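Local coordinates for molybdopterin synthase sulfur carrier subunit (Homo sapiens, PDB 5MPO), which carries, as a C-terminal thiocarboxylate, the sulfur that molybdopterin synthase inserts into precursor Z to form the dithiolene of molybdopterin, at residues I73-R78 against D95-I100. Sequence-based numbering, arbitrary orientation.
Sequences IIFAVR and DEIAVI
R78 and D95 close the end of an antiparallel strand pair, 74-77 against 96-100, with a salt bridge. Followed outward, the arginine leaves its backbone with CB making no close approach to D95; CG then lies 3.5 Å from D95 CG, and CD passes both carboxylate oxygens. A bend at chi3 (-66°) turns the chain so that NH1 reaches D95 OD2 at 2.6 Å. OD2 lies in the guanidinium plane, yet NH1 stands above the carboxylate plane, the two planes being 65° apart. V77 CG1 covers one guanidinium face, V90 O also accepts from NH1, and Q92 N donates to OD2. Replacing D95 by an alanine is likely to leave the charge of R78 without its mate and Q92 N without this acceptor.

Behind this polar end, I74 pairs with I100 and A76 with A98 through two backbone hydrogen bonds each. F75 and I97 suit the buried face against helix 52-62: I97 CG2 makes a CH-pi contact over the F75 ring, 4.0 Å from its centroid, while A98 O lies at the ring edge, 3.3 Å from CD1. V99 CG2 also meets that edge. On the other face, I74 CG2 sits 3.4 Å from I100 CB, and A76 and A98, both small, pack against side chains of a chain of another protein, consistent with a close approach there. Strand 96-100 is the middle strand of the beta-grasp (ubiquitin-like) sheet of the MoaD family, and 74-77 joins it to strand 80-82. The chemistry is thus divided: backbone bonds set the register, apolar side chains pack on both faces, and the salt bridge ties the strand ends where R78 and D95 lie.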
loop_
_atom_site.group_PDB
_atom_site.type_symbol
_atom_site.label_atom_id
_atom_site.label_comp_id
_atom_site.label_asym_id
_atom_site.label_seq_id
_atom_site.Cartn_x
_atom_site.Cartn_y
_atom_site.Cartn_z
ATOM N N ILE B 73 -24.075 -20.235 6.912
ATOM C CA ILE B 73 -24.457 -19.878 5.575
ATOM C C ILE B 73 -25.306 -18.651 5.517
ATOM O O ILE B 73 -26.157 -18.463 6.344
ATOM C CB ILE B 73 -25.345 -21.011 5.035
ATOM C CG1 ILE B 73 -24.553 -22.291 4.909
ATOM C CG2 ILE B 73 -25.978 -20.707 3.694
ATOM C CD1 ILE B 73 -23.630 -22.330 3.730
ATOM N N ILE B 74 -25.101 -17.821 4.509
ATOM C CA ILE B 74 -26.062 -16.693 4.308
ATOM C C ILE B 74 -26.687 -16.871 2.913
ATOM O O ILE B 74 -26.168 -17.631 2.047
ATOM C CB ILE B 74 -25.375 -15.318 4.573
ATOM C CG1 ILE B 74 -26.377 -14.176 4.690
ATOM C CG2 ILE B 74 -24.312 -14.979 3.523
ATOM C CD1 ILE B 74 -25.741 -12.825 5.006
ATOM N N PHE B 75 -27.797 -16.197 2.707
ATOM C CA PHE B 75 -28.326 -16.037 1.375
ATOM C C PHE B 75 -27.936 -14.708 0.727
ATOM O O PHE B 75 -27.861 -13.652 1.406
ATOM C CB PHE B 75 -29.860 -16.044 1.400
ATOM C CG PHE B 75 -30.487 -17.403 1.467
ATOM C CD1 PHE B 75 -29.988 -18.476 0.734
ATOM C CD2 PHE B 75 -31.658 -17.585 2.215
ATOM C CE1 PHE B 75 -30.603 -19.722 0.799
ATOM C CE2 PHE B 75 -32.282 -18.827 2.283
ATOM C CZ PHE B 75 -31.749 -19.891 1.578
ATOM N N ALA B 76 -27.783 -14.760 -0.603
ATOM C CA ALA B 76 -28.013 -13.589 -1.445
ATOM C C ALA B 76 -29.282 -13.827 -2.300
ATOM O O ALA B 76 -29.372 -14.833 -3.010
ATOM C CB ALA B 76 -26.803 -13.314 -2.347
ATOM N N VAL B 77 -30.227 -12.890 -2.230
ATOM C CA VAL B 77 -31.459 -12.908 -3.003
ATOM C C VAL B 77 -31.390 -11.703 -3.892
ATOM O O VAL B 77 -31.316 -10.573 -3.408
ATOM C CB VAL B 77 -32.721 -12.767 -2.090
ATOM C CG1 VAL B 77 -34.015 -12.599 -2.921
ATOM C CG2 VAL B 77 -32.803 -13.943 -1.135
ATOM N N ARG B 78 -31.443 -11.928 -5.191
ATOM C CA ARG B 78 -31.262 -10.862 -6.171
ATOM C C ARG B 78 -29.978 -10.102 -5.835
ATOM O O ARG B 78 -29.966 -8.891 -5.831
ATOM C CB ARG B 78 -32.486 -9.920 -6.216
ATOM C CG ARG B 78 -33.776 -10.510 -6.828
ATOM C CD ARG B 78 -34.899 -9.493 -6.903
ATOM N NE ARG B 78 -35.366 -9.079 -5.569
ATOM C CZ ARG B 78 -36.321 -9.679 -4.843
ATOM N NH1 ARG B 78 -36.972 -10.772 -5.266
ATOM N NH2 ARG B 78 -36.626 -9.188 -3.652
ATOM N N ASP B 95 -35.588 -15.099 -10.142
ATOM C CA ASP B 95 -34.683 -14.513 -9.182
ATOM C C ASP B 95 -33.655 -15.555 -8.766
ATOM O O ASP B 95 -33.898 -16.755 -8.808
ATOM C CB ASP B 95 -35.406 -14.028 -7.944
ATOM C CG ASP B 95 -36.146 -12.732 -8.159
ATOM O OD1 ASP B 95 -35.953 -12.042 -9.184
ATOM O OD2 ASP B 95 -36.952 -12.412 -7.276
ATOM N N GLU B 96 -32.496 -15.074 -8.366
ATOM C CA GLU B 96 -31.397 -15.910 -7.980
ATOM C C GLU B 96 -31.316 -15.972 -6.476
ATOM O O GLU B 96 -31.407 -14.965 -5.812
ATOM C CB GLU B 96 -30.126 -15.382 -8.537
ATOM C CG GLU B 96 -30.000 -15.649 -10.011
ATOM C CD GLU B 96 -28.715 -15.104 -10.575
ATOM O OE1 GLU B 96 -27.867 -14.548 -9.832
ATOM O OE2 GLU B 96 -28.566 -15.200 -11.790
ATOM N N ILE B 97 -31.181 -17.177 -5.942
ATOM C CA ILE B 97 -30.998 -17.365 -4.501
ATOM C C ILE B 97 -29.642 -18.041 -4.400
ATOM O O ILE B 97 -29.482 -19.202 -4.843
ATOM C CB ILE B 97 -32.060 -18.311 -3.874
ATOM C CG1 ILE B 97 -33.510 -17.964 -4.309
ATOM C CG2 ILE B 97 -31.932 -18.336 -2.364
ATOM C CD1 ILE B 97 -34.003 -16.585 -3.975
ATOM N N ALA B 98 -28.646 -17.345 -3.875
ATOM C CA ALA B 98 -27.312 -17.968 -3.764
ATOM C C ALA B 98 -27.063 -18.425 -2.336
ATOM O O ALA B 98 -27.483 -17.767 -1.356
ATOM C CB ALA B 98 -26.232 -17.031 -4.243
ATOM N N VAL B 99 -26.492 -19.615 -2.228
ATOM C CA VAL B 99 -26.163 -20.195 -0.924
ATOM C C VAL B 99 -24.680 -19.874 -0.709
ATOM O O VAL B 99 -23.822 -20.380 -1.461
ATOM C CB VAL B 99 -26.393 -21.739 -0.857
ATOM C CG1 VAL B 99 -25.982 -22.288 0.522
ATOM C CG2 VAL B 99 -27.857 -22.059 -1.147
ATOM N N ILE B 100 -24.434 -19.024 0.292
ATOM C CA ILE B 100 -23.148 -18.348 0.516
ATOM C C ILE B 100 -22.447 -18.939 1.786
ATOM O O ILE B 100 -22.784 -18.582 2.905
ATOM C CB ILE B 100 -23.421 -16.840 0.763
ATOM C CG1 ILE B 100 -24.277 -16.184 -0.342
ATOM C CG2 ILE B 100 -22.131 -16.072 1.020
ATOM C CD1 ILE B 100 -23.573 -15.968 -1.647
#